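Local coordinates for uncharacterized protein PSPTO_0244 (Pseudomonas syringae pv. tomato, PDB 3MYX), which is of unknown function but belongs to the cupin superfamily and is probably related to (S)-ureidoglycine aminohydrolase, at residues P5-A13 with L207-A218; S92-V101 with A119-L130. All blocks are in the same frame, centred on the assembly; numbering follows the deposited sequence. Where two conformers were deposited one is given.

In the fold
About half the residues lie in antiparallel strands, as expected of cupins, and the two contacts lie on opposite sides of the chain's centre, with centres about 24 Å apart and nearest atoms about 9 Å apart. Contact 1 joins the N-terminal strand 7-11 to strand 214-217, at the edge of a seven-strand sheet made otherwise of strands from residue 137 onward; the N terminus therefore completes the C-terminal half of the protein. Contact 2, which falls between the two segments of contact 1 in the sequence, pairs strands 92-95 and 127-130 in a separate sheet of the N-terminal half. Its Val-94, Thr-128 and Leu-130 reach strand 154-161 of the seven-strand sheet, so the halves also meet there.

Contact 1: P5-A13 with L207-A218; sequences PTVLLLARA and LTVNTGDTVFVA
Leu-207 presses both methyls against Leu-9: its CD2 lies 3.5 Å from Leu-9 CD2 and also meets Val-7 CG1. Arg-12 bends at its CB-CG bond (chi2 -71°), which folds the guanidinium back toward Thr-208 and Asp-213. The Thr-208 carbonyl O receives Arg-12 NH1 at 2.7 Å, in the guanidinium plane and nearly in line with C=O, while a water joins Arg-12 NH2 to Thr-208 N. From Asn-210 to Asp-213 the chain makes a type II turn, with Gly-212 at phi 88°. Asp-213 OD2 takes Arg-12 NH1 (2.8 Å, a salt bridge) and Asn-210 N from opposite faces of its carboxylate; OD1 accepts Ala-13 N at 2.8 Å. The guanidinium and carboxylate planes are 67° apart, and Leu-9 CG sits over one guanidinium face, 4.1 Å above its plane. Strand 214-217 then runs antiparallel to 7-11, extending a cupin-type sheet with the N-terminal strand at its edge. A classic beta bulge interrupts this pairing: Thr-214 O accepts both Leu-10 N (2.8 Å) and Ala-11 N (3.3 Å). Val-215 CG2 packs on Val-7 CG1 at 3.6 Å, whereas Phe-216, on the Leu-8 face, exchanges two backbone hydrogen bonds with Leu-8 and meets the ring of Phe-41. Val-217 CG1 lies alongside Val-7 CG2. Ala-218 N donates to Thr-6 O, and Ala-218 CB touches Pro-5 CB.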
loop_
_atom_site.group_PDB
_atom_site.type_symbol
_atom_site.label_atom_id
_atom_site.label_comp_id
_atom_site.label_asym_id
_atom_site.label_seq_id
_atom_site.Cartn_x
_atom_site.Cartn_y
_atom_site.Cartn_z
ATOM N N PRO A 5 15.531 7.940 -1.904
ATOM C CA PRO A 5 14.138 7.489 -2.081
ATOM C C PRO A 5 13.832 7.183 -3.536
ATOM O O PRO A 5 14.208 7.939 -4.421
ATOM C CB PRO A 5 13.306 8.679 -1.582
ATOM C CG PRO A 5 14.203 9.845 -1.634
ATOM C CD PRO A 5 15.587 9.309 -1.364
ATOM N N THR A 6 13.146 6.076 -3.781
ATOM C CA THR A 6 12.832 5.684 -5.136
ATOM C C THR A 6 11.437 5.049 -5.221
ATOM O O THR A 6 10.700 4.977 -4.215
ATOM C CB THR A 6 13.916 4.733 -5.710
ATOM O OG1 THR A 6 13.810 4.679 -7.147
ATOM C CG2 THR A 6 13.819 3.350 -5.090
ATOM N N VAL A 7 11.093 4.660 -6.442
ATOM C CA VAL A 7 9.859 3.977 -6.776
ATOM C C VAL A 7 10.186 2.494 -6.864
ATOM O O VAL A 7 11.117 2.091 -7.587
ATOM C CB VAL A 7 9.292 4.499 -8.121
ATOM C CG1 VAL A 7 8.064 3.716 -8.537
ATOM C CG2 VAL A 7 9.012 6.009 -8.043
ATOM N N LEU A 8 9.435 1.691 -6.118
ATOM C CA LEU A 8 9.698 0.262 -5.973
ATOM C C LEU A 8 8.479 -0.575 -6.288
ATOM O O LEU A 8 7.463 -0.474 -5.610
ATOM C CB LEU A 8 10.151 -0.039 -4.542
ATOM C CG LEU A 8 11.420 0.702 -4.101
ATOM C CD1 LEU A 8 11.645 0.592 -2.611
ATOM C CD2 LEU A 8 12.640 0.189 -4.904
ATOM N N LEU A 9 8.589 -1.395 -7.321
ATOM C CA LEU A 9 7.540 -2.362 -7.641
ATOM C C LEU A 9 7.621 -3.473 -6.584
ATOM O O LEU A 9 8.664 -4.115 -6.429
ATOM C CB LEU A 9 7.701 -2.908 -9.074
ATOM C CG LEU A 9 6.453 -3.330 -9.870
ATOM C CD1 LEU A 9 5.564 -4.256 -9.082
ATOM C CD2 LEU A 9 5.632 -2.136 -10.365
ATOM N N LEU A 10 6.538 -3.680 -5.835
ATOM C CA LEU A 10 6.523 -4.683 -4.762
ATOM C C LEU A 10 6.071 -6.054 -5.269
ATOM O O LEU A 10 6.641 -7.072 -4.888
ATOM C CB LEU A 10 5.630 -4.237 -3.594
ATOM C CG LEU A 10 5.992 -2.901 -2.937
ATOM C CD1 LEU A 10 5.102 -2.688 -1.716
ATOM C CD2 LEU A 10 7.484 -2.842 -2.540
ATOM N N ALA A 11 5.025 -6.085 -6.093
ATOM C CA ALA A 11 4.544 -7.335 -6.643
ATOM C C ALA A 11 3.778 -7.088 -7.924
ATOM O O ALA A 11 3.043 -6.113 -8.038
ATOM C CB ALA A 11 3.653 -8.065 -5.629
ATOM N N ARG A 12 3.958 -7.999 -8.875
ATOM C CA ARG A 12 3.193 -8.015 -10.105
ATOM C C ARG A 12 1.951 -8.877 -9.929
ATOM O O ARG A 12 1.953 -9.839 -9.148
ATOM C CB ARG A 12 4.013 -8.625 -11.235
ATOM C CG ARG A 12 5.210 -7.826 -11.681
ATOM C CD ARG A 12 4.785 -6.600 -12.406
ATOM N NE ARG A 12 5.907 -5.946 -13.066
ATOM C CZ ARG A 12 5.841 -4.765 -13.668
ATOM N NH1 ARG A 12 4.705 -4.079 -13.706
ATOM N NH2 ARG A 12 6.923 -4.259 -14.227
ATOM N N ALA A 13 0.920 -8.601 -10.724
ATOM C CA ALA A 13 -0.299 -9.391 -10.679
ATOM C C ALA A 13 -0.041 -10.893 -10.829
ATOM O O ALA A 13 -0.647 -11.687 -10.136
ATOM C CB ALA A 13 -1.297 -8.901 -11.749
ATOM N N LEU A 207 8.765 2.590 -15.257
ATOM C CA LEU A 207 8.046 1.478 -14.675
ATOM C C LEU A 207 6.592 1.543 -15.121
ATOM O O LEU A 207 5.908 2.529 -14.840
ATOM C CB LEU A 207 8.109 1.567 -13.154
ATOM C CG LEU A 207 7.423 0.442 -12.401
ATOM C CD1 LEU A 207 8.190 -0.891 -12.606
ATOM C CD2 LEU A 207 7.337 0.815 -10.922
ATOM N N THR A 208 6.121 0.505 -15.801
ATOM C CA THR A 208 4.713 0.358 -16.117
ATOM C C THR A 208 4.059 -0.417 -14.988
ATOM O O THR A 208 4.443 -1.554 -14.701
ATOM C CB THR A 208 4.500 -0.370 -17.432
ATOM O OG1 THR A 208 5.107 0.401 -18.475
ATOM C CG2 THR A 208 3.015 -0.516 -17.718
ATOM N N VAL A 209 3.108 0.229 -14.326
ATOM C CA VAL A 209 2.345 -0.383 -13.252
ATOM C C VAL A 209 1.023 -0.804 -13.861
ATOM O O VAL A 209 0.236 0.024 -14.313
ATOM C CB VAL A 209 2.145 0.592 -12.065
ATOM C CG1 VAL A 209 1.477 -0.145 -10.888
ATOM C CG2 VAL A 209 3.500 1.229 -11.675
ATOM N N ASN A 210 0.822 -2.106 -13.916
ATOM C CA ASN A 210 -0.354 -2.689 -14.526
ATOM C C ASN A 210 -1.420 -3.032 -13.510
ATOM O O ASN A 210 -1.195 -3.016 -12.299
ATOM C CB ASN A 210 0.044 -3.946 -15.307
ATOM C CG ASN A 210 0.965 -3.636 -16.460
ATOM O OD1 ASN A 210 0.575 -2.942 -17.389
ATOM N ND2 ASN A 210 2.193 -4.156 -16.413
ATOM N N THR A 211 -2.598 -3.349 -14.018
ATOM C CA THR A 211 -3.693 -3.740 -13.182
ATOM C C THR A 211 -3.277 -4.940 -12.317
ATOM O O THR A 211 -2.735 -5.917 -12.822
ATOM C CB THR A 211 -4.895 -4.112 -14.039
ATOM O OG1 THR A 211 -5.171 -3.054 -14.979
ATOM C CG2 THR A 211 -6.078 -4.418 -13.170
ATOM N N GLY A 212 -3.506 -4.849 -11.016
ATOM C CA GLY A 212 -3.167 -5.927 -10.097
ATOM C C GLY A 212 -1.756 -5.873 -9.540
ATOM O O GLY A 212 -1.388 -6.717 -8.733
ATOM N N ASP A 213 -0.979 -4.884 -9.969
ATOM C CA ASP A 213 0.381 -4.679 -9.431
ATOM C C ASP A 213 0.334 -3.757 -8.216
ATOM O O ASP A 213 -0.523 -2.878 -8.134
ATOM C CB ASP A 213 1.308 -4.003 -10.440
ATOM C CG ASP A 213 1.568 -4.804 -11.691
ATOM O OD1 ASP A 213 1.199 -5.992 -11.800
ATOM O OD2 ASP A 213 2.185 -4.199 -12.598
ATOM N N THR A 214 1.290 -3.938 -7.309
ATOM C CA THR A 214 1.485 -3.029 -6.188
ATOM C C THR A 214 2.855 -2.360 -6.303
ATOM O O THR A 214 3.874 -3.036 -6.509
ATOM C CB THR A 214 1.406 -3.759 -4.845
ATOM O OG1 THR A 214 0.129 -4.370 -4.728
ATOM C CG2 THR A 214 1.624 -2.789 -3.699
ATOM N N VAL A 215 2.870 -1.041 -6.153
ATOM C CA VAL A 215 4.065 -0.224 -6.190
ATOM C C VAL A 215 4.108 0.654 -4.939
ATOM O O VAL A 215 3.066 1.045 -4.399
ATOM C CB VAL A 215 4.110 0.658 -7.486
ATOM C CG1 VAL A 215 2.955 1.651 -7.547
ATOM C CG2 VAL A 215 5.461 1.368 -7.664
ATOM N N PHE A 216 5.319 0.970 -4.484
ATOM C CA PHE A 216 5.545 1.887 -3.375
ATOM C C PHE A 216 6.398 3.043 -3.859
ATOM O O PHE A 216 7.454 2.832 -4.466
ATOM C CB PHE A 216 6.209 1.201 -2.180
ATOM C CG PHE A 216 6.449 2.132 -1.015
ATOM C CD1 PHE A 216 5.408 2.505 -0.176
ATOM C CD2 PHE A 216 7.704 2.678 -0.796
ATOM C CE1 PHE A 216 5.630 3.388 0.857
ATOM C CE2 PHE A 216 7.925 3.536 0.250
ATOM C CZ PHE A 216 6.907 3.902 1.058
ATOM N N VAL A 217 5.924 4.261 -3.611
ATOM C CA VAL A 217 6.666 5.470 -3.939
ATOM C C VAL A 217 7.077 6.154 -2.636
ATOM O O VAL A 217 6.242 6.647 -1.886
ATOM C CB VAL A 217 5.839 6.442 -4.802
ATOM C CG1 VAL A 217 6.707 7.636 -5.203
ATOM C CG2 VAL A 217 5.289 5.737 -6.049
ATOM N N ALA A 218 8.365 6.143 -2.334
ATOM C CA ALA A 218 8.852 6.766 -1.118
ATOM C C ALA A 218 8.737 8.278 -1.188
ATOM O O ALA A 218 8.889 8.885 -2.253
ATOM C CB ALA A 218 10.323 6.366 -0.873
HETATM O O HOH W 1 7.584 -2.077 -16.215
#

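Contact 2: S92-V101 with A119-L130; sequences SAVIGRGTQV and ASGPDKSGITAL. With EDO (1,2-ethanediol), chain D.
Val-94 and Thr-128 form a hydrogen-bonded pair of an antiparallel ladder between strands 92-95 and 127-130, whose axes approach to 4.6 Å at 161°; strand 66-71 flanks 92-95, continuing a sheet of the N-terminal half of this cupin protein. The backbone bonds include Val-94 N to Thr-128 O (2.8 Å) and Thr-128 N to Val-94 O (2.9 Å), followed by Gly-96 N to Gly-126 O. Gly-96 CA adds a CA-H...O contact to Lys-124 O at 3.4 Å. Two waters add bridges, one between Ser-92 N and Leu-130 O, the other between Arg-97 N and Lys-124 N. Apolar contacts divide between the two faces: Val-94 CG2 touches Leu-130 CD1 at 4.0 Å beside Phe-160, and Ala-93 CB meets Ile-127 CG2 on the side turned to Leu-78. Arg-97 carries the contact with the loop 119-123. Its CB, CG and CD run past Asp-123 OD1; NE and Asp-123 OD1, 4.4 Å apart, are too distant for a salt bridge. Ala-119 CB lies over one guanidinium face, 3.3 Å from NE, while Arg-97 NH2 bonds Thr-117 O. Side-chain hydrogen bonding centres on Thr-99, in the type II turn 96-99. With OG1 opposite the carbonyl carbon (chi1 -51°), its hydroxyl sits between two partners: OG1 donates to Gly-96 O from above the carbonyl plane and accepts Gly-126 N at 2.8 Å, with a nearly straight N-H...O angle of 171°.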
loop_
_atom_site.group_PDB
_atom_site.type_symbol
_atom_site.label_atom_id
_atom_site.label_comp_id
_atom_site.label_asym_id
_atom_site.label_seq_id
_atom_site.Cartn_x
_atom_site.Cartn_y
_atom_site.Cartn_z
ATOM N N SER A 92 -8.014 -6.119 0.215
ATOM C CA SER A 92 -7.167 -5.394 1.137
ATOM C C SER A 92 -7.896 -5.095 2.450
ATOM O O SER A 92 -9.130 -5.016 2.498
ATOM C CB SER A 92 -6.714 -4.090 0.460
ATOM O OG SER A 92 -5.836 -3.351 1.290
ATOM N N ALA A 93 -7.117 -4.966 3.518
ATOM C CA ALA A 93 -7.612 -4.576 4.821
ATOM C C ALA A 93 -6.517 -3.854 5.576
ATOM O O ALA A 93 -5.337 -3.907 5.208
ATOM C CB ALA A 93 -8.095 -5.780 5.630
ATOM N N VAL A 94 -6.931 -3.205 6.661
ATOM C CA VAL A 94 -6.018 -2.507 7.561
ATOM C C VAL A 94 -6.139 -3.102 8.966
ATOM O O VAL A 94 -7.250 -3.344 9.442
ATOM C CB VAL A 94 -6.370 -0.994 7.668
ATOM C CG1 VAL A 94 -5.328 -0.276 8.545
ATOM C CG2 VAL A 94 -6.464 -0.398 6.294
ATOM N N ILE A 95 -4.999 -3.367 9.592
ATOM C CA ILE A 95 -4.922 -3.700 11.019
ATOM C C ILE A 95 -4.487 -2.430 11.742
ATOM O O ILE A 95 -3.386 -1.924 11.501
ATOM C CB ILE A 95 -3.894 -4.815 11.286
ATOM C CG1 ILE A 95 -4.238 -6.075 10.482
ATOM C CG2 ILE A 95 -3.830 -5.117 12.773
ATOM C CD1 ILE A 95 -3.182 -7.187 10.539
ATOM N N GLY A 96 -5.345 -1.872 12.584
ATOM C CA GLY A 96 -4.971 -0.702 13.320
ATOM C C GLY A 96 -3.942 -1.020 14.380
ATOM O O GLY A 96 -3.830 -2.172 14.874
ATOM N N ARG A 97 -3.178 -0.017 14.781
ATOM C CA ARG A 97 -2.230 -0.195 15.876
ATOM C C ARG A 97 -2.984 -0.620 17.155
ATOM O O ARG A 97 -4.023 -0.056 17.486
ATOM C CB ARG A 97 -1.438 1.105 16.096
ATOM C CG ARG A 97 -0.086 0.918 16.750
ATOM C CD ARG A 97 0.663 2.250 16.860
ATOM N NE ARG A 97 2.060 2.089 17.288
ATOM C CZ ARG A 97 3.140 2.051 16.486
ATOM N NH1 ARG A 97 3.043 2.189 15.148
ATOM N NH2 ARG A 97 4.357 1.873 17.039
ATOM N N GLY A 98 -2.444 -1.619 17.857
ATOM C CA GLY A 98 -2.998 -2.098 19.120
ATOM C C GLY A 98 -4.017 -3.203 18.994
ATOM O O GLY A 98 -4.489 -3.718 20.010
ATOM N N THR A 99 -4.371 -3.584 17.770
ATOM C CA THR A 99 -5.397 -4.598 17.554
ATOM C C THR A 99 -4.956 -5.970 18.070
ATOM O O THR A 99 -3.856 -6.420 17.780
ATOM C CB THR A 99 -5.735 -4.722 16.047
ATOM O OG1 THR A 99 -6.014 -3.436 15.494
ATOM C CG2 THR A 99 -6.949 -5.592 15.826
ATOM N N GLN A 100 -5.835 -6.627 18.834
ATOM C CA GLN A 100 -5.645 -8.039 19.145
ATOM C C GLN A 100 -6.098 -8.808 17.916
ATOM O O GLN A 100 -7.264 -8.744 17.525
ATOM C CB GLN A 100 -6.449 -8.449 20.358
ATOM C CG GLN A 100 -6.164 -9.859 20.800
ATOM C CD GLN A 100 -7.168 -10.343 21.813
ATOM O OE1 GLN A 100 -8.322 -10.586 21.480
ATOM N NE2 GLN A 100 -6.723 -10.507 23.044
ATOM N N VAL A 101 -5.173 -9.485 17.248
ATOM C CA VAL A 101 -5.488 -10.030 15.929
ATOM C C VAL A 101 -4.827 -11.379 15.707
ATOM O O VAL A 101 -3.661 -11.591 16.073
ATOM C CB VAL A 101 -5.105 -9.026 14.800
ATOM C CG1 VAL A 101 -3.606 -8.755 14.787
ATOM C CG2 VAL A 101 -5.597 -9.514 13.436
ATOM N N ALA A 119 4.470 5.198 16.222
ATOM C CA ALA A 119 3.213 5.823 16.616
ATOM C C ALA A 119 3.378 7.329 16.700
ATOM O O ALA A 119 4.374 7.812 17.260
ATOM C CB ALA A 119 2.744 5.279 17.965
ATOM N N SER A 120 2.408 8.072 16.174
ATOM C CA SER A 120 2.396 9.538 16.301
ATOM C C SER A 120 1.096 10.102 16.876
ATOM O O SER A 120 0.807 11.304 16.784
ATOM C CB SER A 120 2.696 10.169 14.946
ATOM O OG SER A 120 1.617 9.993 14.069
ATOM N N GLY A 121 0.334 9.252 17.521
ATOM C CA GLY A 121 -0.889 9.644 18.189
ATOM C C GLY A 121 -1.515 8.365 18.694
ATOM O O GLY A 121 -0.892 7.296 18.655
ATOM N N PRO A 122 -2.758 8.446 19.177
ATOM C CA PRO A 122 -3.356 7.311 19.870
ATOM C C PRO A 122 -3.824 6.190 18.924
ATOM O O PRO A 122 -4.174 6.427 17.763
ATOM C CB PRO A 122 -4.530 7.957 20.607
ATOM C CG PRO A 122 -4.939 9.057 19.723
ATOM C CD PRO A 122 -3.657 9.606 19.192
ATOM N N ASP A 123 -3.829 4.969 19.435
ATOM C CA ASP A 123 -4.247 3.797 18.676
ATOM C C ASP A 123 -5.692 3.933 18.204
ATOM O O ASP A 123 -6.567 4.332 18.973
ATOM C CB ASP A 123 -4.208 2.565 19.563
ATOM C CG ASP A 123 -2.820 2.060 19.872
ATOM O OD1 ASP A 123 -1.827 2.597 19.345
ATOM O OD2 ASP A 123 -2.757 1.079 20.673
ATOM N N LYS A 124 -5.927 3.558 16.958
ATOM C CA LYS A 124 -7.269 3.332 16.422
ATOM C C LYS A 124 -7.331 1.858 16.031
ATOM O O LYS A 124 -6.962 1.475 14.924
ATOM C CB LYS A 124 -7.511 4.261 15.259
ATOM C CG LYS A 124 -8.915 4.372 14.801
ATOM C CD LYS A 124 -9.022 5.659 13.893
ATOM C CE LYS A 124 -10.374 6.089 13.568
ATOM N NZ LYS A 124 -10.357 7.141 12.577
ATOM N N SER A 125 -7.680 1.031 17.008
ATOM C CA SER A 125 -7.535 -0.408 16.887
ATOM C C SER A 125 -8.763 -1.036 16.224
ATOM O O SER A 125 -9.883 -0.534 16.308
ATOM C CB SER A 125 -7.310 -1.020 18.261
ATOM O OG SER A 125 -8.422 -0.815 19.107
ATOM N N GLY A 126 -8.526 -2.168 15.582
ATOM C CA GLY A 126 -9.543 -2.907 14.872
ATOM C C GLY A 126 -9.101 -3.212 13.453
ATOM O O GLY A 126 -8.123 -2.670 12.949
ATOM N N ILE A 127 -9.863 -4.084 12.809
ATOM C CA ILE A 127 -9.624 -4.419 11.408
ATOM C C ILE A 127 -10.646 -3.693 10.529
ATOM O O ILE A 127 -11.834 -3.677 10.829
ATOM C CB ILE A 127 -9.741 -5.935 11.123
ATOM C CG1 ILE A 127 -8.917 -6.783 12.087
ATOM C CG2 ILE A 127 -9.333 -6.224 9.688
ATOM C CD1 ILE A 127 -9.515 -8.232 12.259
ATOM N N THR A 128 -10.166 -3.092 9.439
ATOM C CA THR A 128 -11.027 -2.396 8.476
ATOM C C THR A 128 -10.849 -3.039 7.097
ATOM O O THR A 128 -9.764 -3.000 6.540
ATOM C CB THR A 128 -10.702 -0.873 8.399
ATOM O OG1 THR A 128 -10.829 -0.284 9.698
ATOM C CG2 THR A 128 -11.661 -0.137 7.458
ATOM N N ALA A 129 -11.915 -3.636 6.567
ATOM C CA ALA A 129 -11.924 -4.152 5.193
ATOM C C ALA A 129 -12.085 -2.990 4.217
ATOM O O ALA A 129 -12.729 -1.984 4.540
ATOM C CB ALA A 129 -13.068 -5.140 5.015
ATOM N N LEU A 130 -11.509 -3.122 3.027
ATOM C CA LEU A 130 -11.495 -2.043 2.021
ATOM C C LEU A 130 -12.120 -2.543 0.724
ATOM O O LEU A 130 -11.481 -3.287 -0.014
ATOM C CB LEU A 130 -10.061 -1.557 1.755
ATOM C CG LEU A 130 -9.229 -1.141 2.970
ATOM C CD1 LEU A 130 -7.760 -0.952 2.555
ATOM C CD2 LEU A 130 -9.763 0.110 3.654
HETATM C C1 EDO D . -8.775 -12.763 18.360
HETATM O O1 EDO D . -9.150 -11.764 19.306
HETATM C C2 EDO D . -7.266 -12.871 18.312
HETATM O O2 EDO D . -6.751 -13.290 19.597
HETATM O O HOH W 2 -11.001 -5.765 -0.644
HETATM O O HOH W 3 -4.387 2.624 14.561
#